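Local coordinates for VompD (Bartonella quintana, PDB 4LGO), which probably mediates attachment of the bacterium to host cells as a trimeric autotransporter adhesin of the outer membrane, of which this chain is an N-terminal domain, at residues A[19-24]-A[29-34]; A[42-47]-A[51-56]. All blocks are in the same frame, centred on the assembly; numbering follows the deposited sequence.

Contact 1: A[19-24]-A[29-34]; sequences AWKLVV and PIDVNA
An antiparallel beta hairpin joins strands 20-24 and 30-32, with W20 facing V32 and L22 facing I30 as hydrogen-bonded pairs. V32 N donates a hydrogen bond to W20 O at 2.8 Å, and W20 N returns one to V32 O. L22 and I30 repeat the exchange at 2.9 Å for both L22 N to I30 O and I30 N to L22 O.

The indole of W20 swings over its cross-strand neighbour because CG sits between the backbone N and the carbonyl carbon (chi1 58°). V32 CB then lies 3.8 Å from the centroid of the five-membered ring of W20, over the face, a CH-pi contact. V32 CG1 lies 3.5 Å from W20 NE1, while V32 CG2 approaches W20 CZ2 in the benzo part.

K21 and D31 carry the other face: D31 OD1 rests 3.2 Å from K21 CG, and a water bridges D31 OD1 and W20 O. K21 NZ instead bonds to G35 O of the second subunit. W20 meets W20 of both neighbouring subunits, and strand 20-24 extends in parallel into the second subunit's sheet, an intertwined beta arrangement characteristic of trimeric autotransporter adhesin domains.

Contact 2: A[42-47]-A[51-56]; sequences GVKAEE and DSKNIK
S52 holds the tight end of this turn-back, where two backbone N-H groups of segment 42-47 converge on one residue. A45 N donates to S52 O at 2.8 Å, arriving from above the carbonyl plane, 49° out of it. E46 N donates to S52 OG at 3.0 Å, with an N-H...O angle of 162°. The hydroxyl is placed for this by a chi1 of 73°, which sets OG between the serine's own N and carbonyl carbon; OG is also hydrogen-bonded to N49 O in the intervening loop. Around this grip, A45 CB packs 3.3 Å from S52 O, and E46 CB comes alongside S52 OG.

Toward G42 the two backbones separate and water takes over. V43 O is hydrogen-bonded to two waters, at 2.9 and 2.7 Å from V43 O; the first also takes the N-H of I55, the second that of N54. K53 CA still makes a C-H...O contact to V43 O, and the extended K53 chain passes G42 O, with CD 3.2 Å from that oxygen. K44 and K53 run side by side, CG beside CG, their ammonium groups 5.0 Å apart from NZ to NZ, and each makes a long, weak ion pair with E50.

The amide of N54 ties the turn to R74 O and to D68 of the second subunit. An excursion between strands 37-42 and 55-59 is thus closed by N-H groups on S52 and bridging water, not regular strand pairing, where G42 pairs in parallel with the second subunit of the trimeric adhesin.

How the contacts relate
Contact 1 comes first along the chain and is complete before contact 2 begins; strand 37-42 leads from one into the other. Their centres lie 25 Å apart and their nearest atoms about 11 Å, so they do not touch, though both are on the same side of the chain's centre. Contact 1 joins two strands of a hairpin near the N-terminal end; contact 2 closes a loop that leads into strand 55-59, which, within this chain, pairs with strand 64-69. Both touch the second and third subunits, and each has a parallel strand pairing with the second, so this part of the domain probably needs the trimer to complete its sheets.

Contact 1: A[19-24]-A[29-34]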
ATOM      1  N   ALA A  19      13.667 -39.056  -6.107  1.00 58.58           N
ATOM      2  CA  ALA A  19      12.901 -38.537  -4.961  1.00 52.51           C
ATOM      3  C   ALA A  19      13.630 -37.336  -4.368  1.00 47.20           C
ATOM      4  O   ALA A  19      14.840 -37.372  -4.187  1.00 50.29           O
ATOM      5  CB  ALA A  19      12.722 -39.617  -3.904  1.00 52.71           C
ATOM      6  N   TRP A  20      12.906 -36.265  -4.062  1.00 39.00           N
ATOM      7  CA  TRP A  20      13.564 -35.072  -3.582  1.00 35.07           C
ATOM      8  C   TRP A  20      12.749 -34.540  -2.411  1.00 31.93           C
ATOM      9  O   TRP A  20      11.696 -35.103  -2.103  1.00 31.56           O
ATOM     10  CB  TRP A  20      13.733 -34.054  -4.728  1.00 34.18           C
ATOM     11  CG  TRP A  20      12.453 -33.640  -5.389  1.00 33.19           C
ATOM     12  CD1 TRP A  20      11.726 -34.341  -6.310  1.00 33.73           C
ATOM     13  CD2 TRP A  20      11.753 -32.418  -5.174  1.00 31.41           C
ATOM     14  NE1 TRP A  20      10.612 -33.632  -6.682  1.00 33.07           N
ATOM     15  CE2 TRP A  20      10.598 -32.447  -5.992  1.00 31.62           C
ATOM     16  CE3 TRP A  20      11.989 -31.297  -4.371  1.00 30.43           C
ATOM     17  CZ2 TRP A  20       9.685 -31.385  -6.030  1.00 30.68           C
ATOM     18  CZ3 TRP A  20      11.082 -30.266  -4.401  1.00 28.87           C
ATOM     19  CH2 TRP A  20       9.942 -30.315  -5.227  1.00 29.26           C
ATOM     20  N   LYS A  21      13.255 -33.508  -1.740  1.00 29.81           N
ATOM     21  CA  LYS A  21      12.567 -32.934  -0.570  1.00 28.60           C
ATOM     22  C   LYS A  21      12.390 -31.429  -0.714  1.00 26.00           C
ATOM     23  O   LYS A  21      13.261 -30.725  -1.233  1.00 25.79           O
ATOM     24  CB  LYS A  21      13.370 -33.186   0.705  1.00 30.23           C
ATOM     25  CG  LYS A  21      13.511 -34.640   1.074  1.00 34.25           C
ATOM     26  CD  LYS A  21      14.821 -34.891   1.807  1.00 37.66           C
ATOM     27  CE  LYS A  21      15.983 -34.906   0.840  1.00 39.86           C
ATOM     28  NZ  LYS A  21      17.168 -35.576   1.443  1.00 43.07           N
ATOM     29  N   LEU A  22      11.267 -30.944  -0.208  1.00 24.23           N
ATOM     30  CA  LEU A  22      10.950 -29.520  -0.229  1.00 23.08           C
ATOM     31  C   LEU A  22      10.838 -28.990   1.201  1.00 22.03           C
ATOM     32  O   LEU A  22      10.007 -29.458   1.996  1.00 21.68           O
ATOM     33  CB  LEU A  22       9.673 -29.279  -1.018  1.00 22.79           C
ATOM     34  CG  LEU A  22       9.168 -27.832  -1.110  1.00 22.73           C
ATOM     35  CD1 LEU A  22      10.164 -26.925  -1.825  1.00 23.70           C
ATOM     36  CD2 LEU A  22       7.846 -27.861  -1.875  1.00 23.79           C
ATOM     37  N   VAL A  23      11.673 -28.018   1.529  1.00 21.58           N
ATOM     38  CA  VAL A  23      11.710 -27.450   2.888  1.00 21.53           C
ATOM     39  C   VAL A  23      11.260 -26.005   2.805  1.00 20.42           C
ATOM     40  O   VAL A  23      11.878 -25.217   2.113  1.00 21.53           O
ATOM     41  CB  VAL A  23      13.113 -27.556   3.474  1.00 21.91           C
ATOM     42  CG1 VAL A  23      13.282 -26.705   4.732  1.00 21.53           C
ATOM     43  CG2 VAL A  23      13.433 -29.015   3.749  1.00 23.34           C
ATOM     44  N   VAL A  24      10.167 -25.679   3.476  1.00 19.63           N
ATOM     45  CA  VAL A  24       9.583 -24.345   3.433  1.00 18.82           C
ATOM     46  C   VAL A  24       9.869 -23.622   4.762  1.00 19.08           C
ATOM     47  O   VAL A  24       9.339 -24.038   5.813  1.00 19.42           O
ATOM     48  CB  VAL A  24       8.071 -24.428   3.218  1.00 18.78           C
ATOM     49  CG1 VAL A  24       7.458 -23.035   3.179  1.00 18.51           C
ATOM     50  CG2 VAL A  24       7.763 -25.180   1.929  1.00 20.02           C
ATOM     51  N   PRO A  29      10.808 -31.540   6.219  1.00 21.61           N
ATOM     52  CA  PRO A  29      10.723 -31.725   4.756  1.00 22.29           C
ATOM     53  C   PRO A  29       9.455 -32.387   4.248  1.00 22.22           C
ATOM     54  O   PRO A  29       8.873 -33.282   4.904  1.00 22.35           O
ATOM     55  CB  PRO A  29      11.931 -32.616   4.418  1.00 23.59           C
ATOM     56  CG  PRO A  29      12.769 -32.665   5.645  1.00 24.28           C
ATOM     57  CD  PRO A  29      11.936 -32.284   6.826  1.00 23.23           C
ATOM     58  N   ILE A  30       9.057 -31.950   3.052  1.00 22.24           N
ATOM     59  CA  ILE A  30       8.035 -32.640   2.290  1.00 23.14           C
ATOM     60  C   ILE A  30       8.739 -33.535   1.280  1.00 24.47           C
ATOM     61  O   ILE A  30       9.426 -33.052   0.381  1.00 24.47           O
ATOM     62  CB  ILE A  30       7.115 -31.650   1.553  1.00 22.84           C
ATOM     63  CG1 ILE A  30       6.360 -30.752   2.554  1.00 22.30           C
ATOM     64  CG2 ILE A  30       6.156 -32.401   0.649  1.00 23.29           C
ATOM     65  CD1 ILE A  30       5.872 -29.438   1.955  1.00 22.38           C
ATOM     66  N   ASP A  31       8.590 -34.846   1.448  1.00 26.25           N
ATOM     67  CA  ASP A  31       9.188 -35.797   0.513  1.00 28.21           C
ATOM     68  C   ASP A  31       8.333 -35.931  -0.730  1.00 29.05           C
ATOM     69  O   ASP A  31       7.133 -36.171  -0.651  1.00 30.21           O
ATOM     70  CB  ASP A  31       9.419 -37.132   1.211  1.00 29.35           C
ATOM     71  CG  ASP A  31      10.546 -37.041   2.210  1.00 29.58           C
ATOM     72  OD1 ASP A  31      11.704 -37.204   1.789  1.00 31.16           O
ATOM     73  OD2 ASP A  31      10.289 -36.756   3.393  1.00 28.73           O
ATOM     74  N   VAL A  32       8.964 -35.751  -1.880  1.00 30.39           N
ATOM     75  CA  VAL A  32       8.283 -35.843  -3.179  1.00 31.97           C
ATOM     76  C   VAL A  32       8.838 -37.038  -3.984  1.00 35.22           C
ATOM     77  O   VAL A  32      10.032 -37.089  -4.329  1.00 34.62           O
ATOM     78  CB  VAL A  32       8.436 -34.532  -3.970  1.00 31.44           C
ATOM     79  CG1 VAL A  32       7.611 -34.573  -5.259  1.00 32.60           C
ATOM     80  CG2 VAL A  32       8.041 -33.325  -3.113  1.00 29.91           C
ATOM     81  N   ASN A  33       7.970 -38.006  -4.265  1.00 38.17           N
ATOM     82  CA  ASN A  33       8.385 -39.219  -4.988  1.00 42.00           C
ATOM     83  C   ASN A  33       7.879 -39.192  -6.425  1.00 42.70           C
ATOM     84  O   ASN A  33       7.056 -38.343  -6.790  1.00 40.72           O
ATOM     85  CB  ASN A  33       7.856 -40.457  -4.273  1.00 44.92           C
ATOM     86  CG  ASN A  33       8.412 -40.596  -2.863  1.00 46.95           C
ATOM     87  OD1 ASN A  33       9.616 -40.789  -2.680  1.00 51.54           O
ATOM     88  ND2 ASN A  33       7.548 -40.492  -1.867  1.00 47.25           N
ATOM     89  N   ALA A  34       8.356 -40.121  -7.249  1.00 43.60           N
ATOM     90  CA  ALA A  34       7.730 -40.319  -8.542  1.00 44.49           C
ATOM     91  C   ALA A  34       6.266 -40.625  -8.266  1.00 43.89           C
ATOM     92  O   ALA A  34       5.949 -41.390  -7.366  1.00 44.15           O
ATOM     93  CB  ALA A  34       8.386 -41.474  -9.284  1.00 47.40           C
TER
HETATM   94  O   HOH W   1      12.386 -37.648  -0.831  1.00 43.74           O

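Contact 2: A[42-47]-A[51-56]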
ATOM      1  N   GLY A  42      -2.427 -19.954  -3.599  1.00 21.95           N
ATOM      2  CA  GLY A  42      -2.524 -18.606  -3.045  1.00 22.27           C
ATOM      3  C   GLY A  42      -3.637 -18.604  -2.024  1.00 23.16           C
ATOM      4  O   GLY A  42      -4.745 -19.031  -2.326  1.00 26.16           O
ATOM      5  N   VAL A  43      -3.355 -18.097  -0.837  1.00 21.30           N
ATOM      6  CA  VAL A  43      -4.310 -18.041   0.250  1.00 22.09           C
ATOM      7  C   VAL A  43      -5.288 -16.889   0.046  1.00 22.98           C
ATOM      8  O   VAL A  43      -4.894 -15.789  -0.306  1.00 22.32           O
ATOM      9  CB  VAL A  43      -3.567 -17.850   1.593  1.00 20.59           C
ATOM     10  CG1 VAL A  43      -4.540 -17.694   2.772  1.00 21.42           C
ATOM     11  CG2 VAL A  43      -2.612 -19.009   1.824  1.00 20.41           C
ATOM     12  N   LYS A  44      -6.565 -17.129   0.283  1.00 24.37           N
ATOM     13  CA  LYS A  44      -7.535 -16.055   0.220  1.00 25.96           C
ATOM     14  C   LYS A  44      -7.438 -15.111   1.420  1.00 25.18           C
ATOM     15  O   LYS A  44      -7.427 -15.566   2.559  1.00 24.47           O
ATOM     16  CB  LYS A  44      -8.931 -16.626   0.184  1.00 28.61           C
ATOM     17  CG  LYS A  44      -9.249 -17.234  -1.167  1.00 31.30           C
ATOM     18  CD  LYS A  44     -10.659 -17.795  -1.189  1.00 34.61           C
ATOM     19  CE  LYS A  44     -10.744 -19.114  -0.465  1.00 36.16           C
ATOM     20  NZ  LYS A  44     -10.031 -20.159  -1.231  1.00 37.65           N
ATOM     21  N   ALA A  45      -7.406 -13.803   1.155  1.00 25.44           N
ATOM     22  CA  ALA A  45      -7.356 -12.797   2.234  1.00 26.85           C
ATOM     23  C   ALA A  45      -8.739 -12.698   2.882  1.00 30.19           C
ATOM     24  O   ALA A  45      -8.840 -12.423   4.068  1.00 31.30           O
ATOM     25  CB  ALA A  45      -6.925 -11.434   1.695  1.00 25.99           C
ATOM     26  N   GLU A  46      -9.782 -12.899   2.088  1.00 33.41           N
ATOM     27  CA  GLU A  46     -11.163 -12.820   2.559  1.00 39.51           C
ATOM     28  C   GLU A  46     -11.825 -14.186   2.376  1.00 41.43           C
ATOM     29  O   GLU A  46     -12.018 -14.625   1.244  1.00 38.66           O
ATOM     30  CB  GLU A  46     -11.922 -11.793   1.739  1.00 43.73           C
ATOM     31  CG  GLU A  46     -11.787 -10.368   2.204  1.00 46.33           C
ATOM     32  CD  GLU A  46     -12.961  -9.533   1.726  1.00 51.39           C
ATOM     33  OE1 GLU A  46     -13.299  -9.603   0.521  1.00 52.92           O
ATOM     34  OE2 GLU A  46     -13.563  -8.820   2.560  1.00 57.57           O
ATOM     35  N   GLU A  47     -12.145 -14.833   3.501  1.00 47.09           N
ATOM     36  CA  GLU A  47     -12.698 -16.215   3.571  1.00 52.86           C
ATOM     37  C   GLU A  47     -13.434 -16.768   2.351  1.00 56.95           C
ATOM     38  O   GLU A  47     -13.085 -17.844   1.838  1.00 61.29           O
ATOM     39  CB  GLU A  47     -13.658 -16.324   4.765  1.00 55.53           C
ATOM     40  N   ASP A  51     -11.593 -14.113  -5.381  1.00 39.23           N
ATOM     41  CA  ASP A  51     -10.769 -13.101  -6.023  1.00 37.38           C
ATOM     42  C   ASP A  51      -9.845 -12.351  -5.036  1.00 32.37           C
ATOM     43  O   ASP A  51      -9.264 -11.341  -5.400  1.00 32.16           O
ATOM     44  CB  ASP A  51     -11.651 -12.088  -6.748  1.00 40.31           C
ATOM     45  CG  ASP A  51     -12.507 -12.725  -7.839  1.00 45.12           C
ATOM     46  OD1 ASP A  51     -12.231 -13.886  -8.236  1.00 47.91           O
ATOM     47  OD2 ASP A  51     -13.461 -12.059  -8.285  1.00 49.66           O
ATOM     48  N   SER A  52      -9.710 -12.844  -3.807  1.00 29.63           N
ATOM     49  CA  SER A  52      -8.924 -12.150  -2.793  1.00 26.44           C
ATOM     50  C   SER A  52      -7.561 -12.797  -2.456  1.00 24.00           C
ATOM     51  O   SER A  52      -7.035 -12.565  -1.373  1.00 22.16           O
ATOM     52  CB  SER A  52      -9.746 -12.017  -1.515  1.00 26.72           C
ATOM     53  OG  SER A  52      -9.854 -13.274  -0.860  1.00 27.16           O
ATOM     54  N   LYS A  53      -6.965 -13.568  -3.366  1.00 23.17           N
ATOM     55  CA  LYS A  53      -5.634 -14.162  -3.098  1.00 22.75           C
ATOM     56  C   LYS A  53      -4.568 -13.112  -3.407  1.00 20.68           C
ATOM     57  O   LYS A  53      -4.388 -12.735  -4.568  1.00 20.58           O
ATOM     58  CB  LYS A  53      -5.417 -15.425  -3.970  1.00 25.55           C
ATOM     59  CG  LYS A  53      -6.486 -16.477  -3.750  1.00 27.52           C
ATOM     60  CD  LYS A  53      -6.357 -17.666  -4.710  1.00 30.97           C
ATOM     61  CE  LYS A  53      -7.647 -18.472  -4.692  1.00 34.97           C
ATOM     62  NZ  LYS A  53      -7.497 -19.714  -5.497  1.00 37.89           N
ATOM     63  N   ASN A  54      -3.899 -12.612  -2.366  1.00 18.03           N
ATOM     64  CA  ASN A  54      -2.929 -11.562  -2.512  1.00 16.96           C
ATOM     65  C   ASN A  54      -1.776 -11.931  -3.422  1.00 17.08           C
ATOM     66  O   ASN A  54      -1.320 -11.072  -4.168  1.00 17.67           O
ATOM     67  CB  ASN A  54      -2.339 -11.153  -1.156  1.00 15.47           C
ATOM     68  CG  ASN A  54      -3.250 -10.279  -0.343  1.00 16.20           C
ATOM     69  OD1 ASN A  54      -4.059  -9.541  -0.874  1.00 16.42           O
ATOM     70  ND2 ASN A  54      -3.135 -10.379   0.987  1.00 15.54           N
ATOM     71  N   ILE A  55      -1.324 -13.180  -3.339  1.00 16.56           N
ATOM     72  CA  ILE A  55      -0.287 -13.709  -4.213  1.00 17.13           C
ATOM     73  C   ILE A  55      -0.964 -14.476  -5.347  1.00 18.79           C
ATOM     74  O   ILE A  55      -1.686 -15.455  -5.118  1.00 18.62           O
ATOM     75  CB  ILE A  55       0.726 -14.615  -3.493  1.00 16.91           C
ATOM     76  CG1 ILE A  55       1.276 -13.940  -2.240  1.00 16.39           C
ATOM     77  CG2 ILE A  55       1.830 -15.040  -4.462  1.00 16.82           C
ATOM     78  CD1 ILE A  55       2.102 -12.697  -2.483  1.00 16.60           C
ATOM     79  N   LYS A  56      -0.765 -13.963  -6.558  1.00 20.28           N
ATOM     80  CA  LYS A  56      -1.370 -14.518  -7.774  1.00 21.97           C
ATOM     81  C   LYS A  56      -0.369 -15.452  -8.419  1.00 22.08           C
ATOM     82  O   LYS A  56       0.677 -15.000  -8.928  1.00 22.54           O
ATOM     83  CB  LYS A  56      -1.722 -13.399  -8.747  1.00 24.08           C
ATOM     84  CG  LYS A  56      -2.312 -13.843 -10.081  1.00 27.53           C
ATOM     85  CD  LYS A  56      -2.434 -12.645 -11.028  1.00 30.21           C
ATOM     86  CE  LYS A  56      -2.559 -13.045 -12.500  1.00 34.83           C
ATOM     87  NZ  LYS A  56      -1.248 -13.273 -13.207  1.00 36.07           N
TER
HETATM   88  O   HOH W   2      -2.250 -15.176  -1.429  1.00 18.16           O
HETATM   89  O   HOH W   3      -4.277 -13.261   0.395  1.00 18.20           O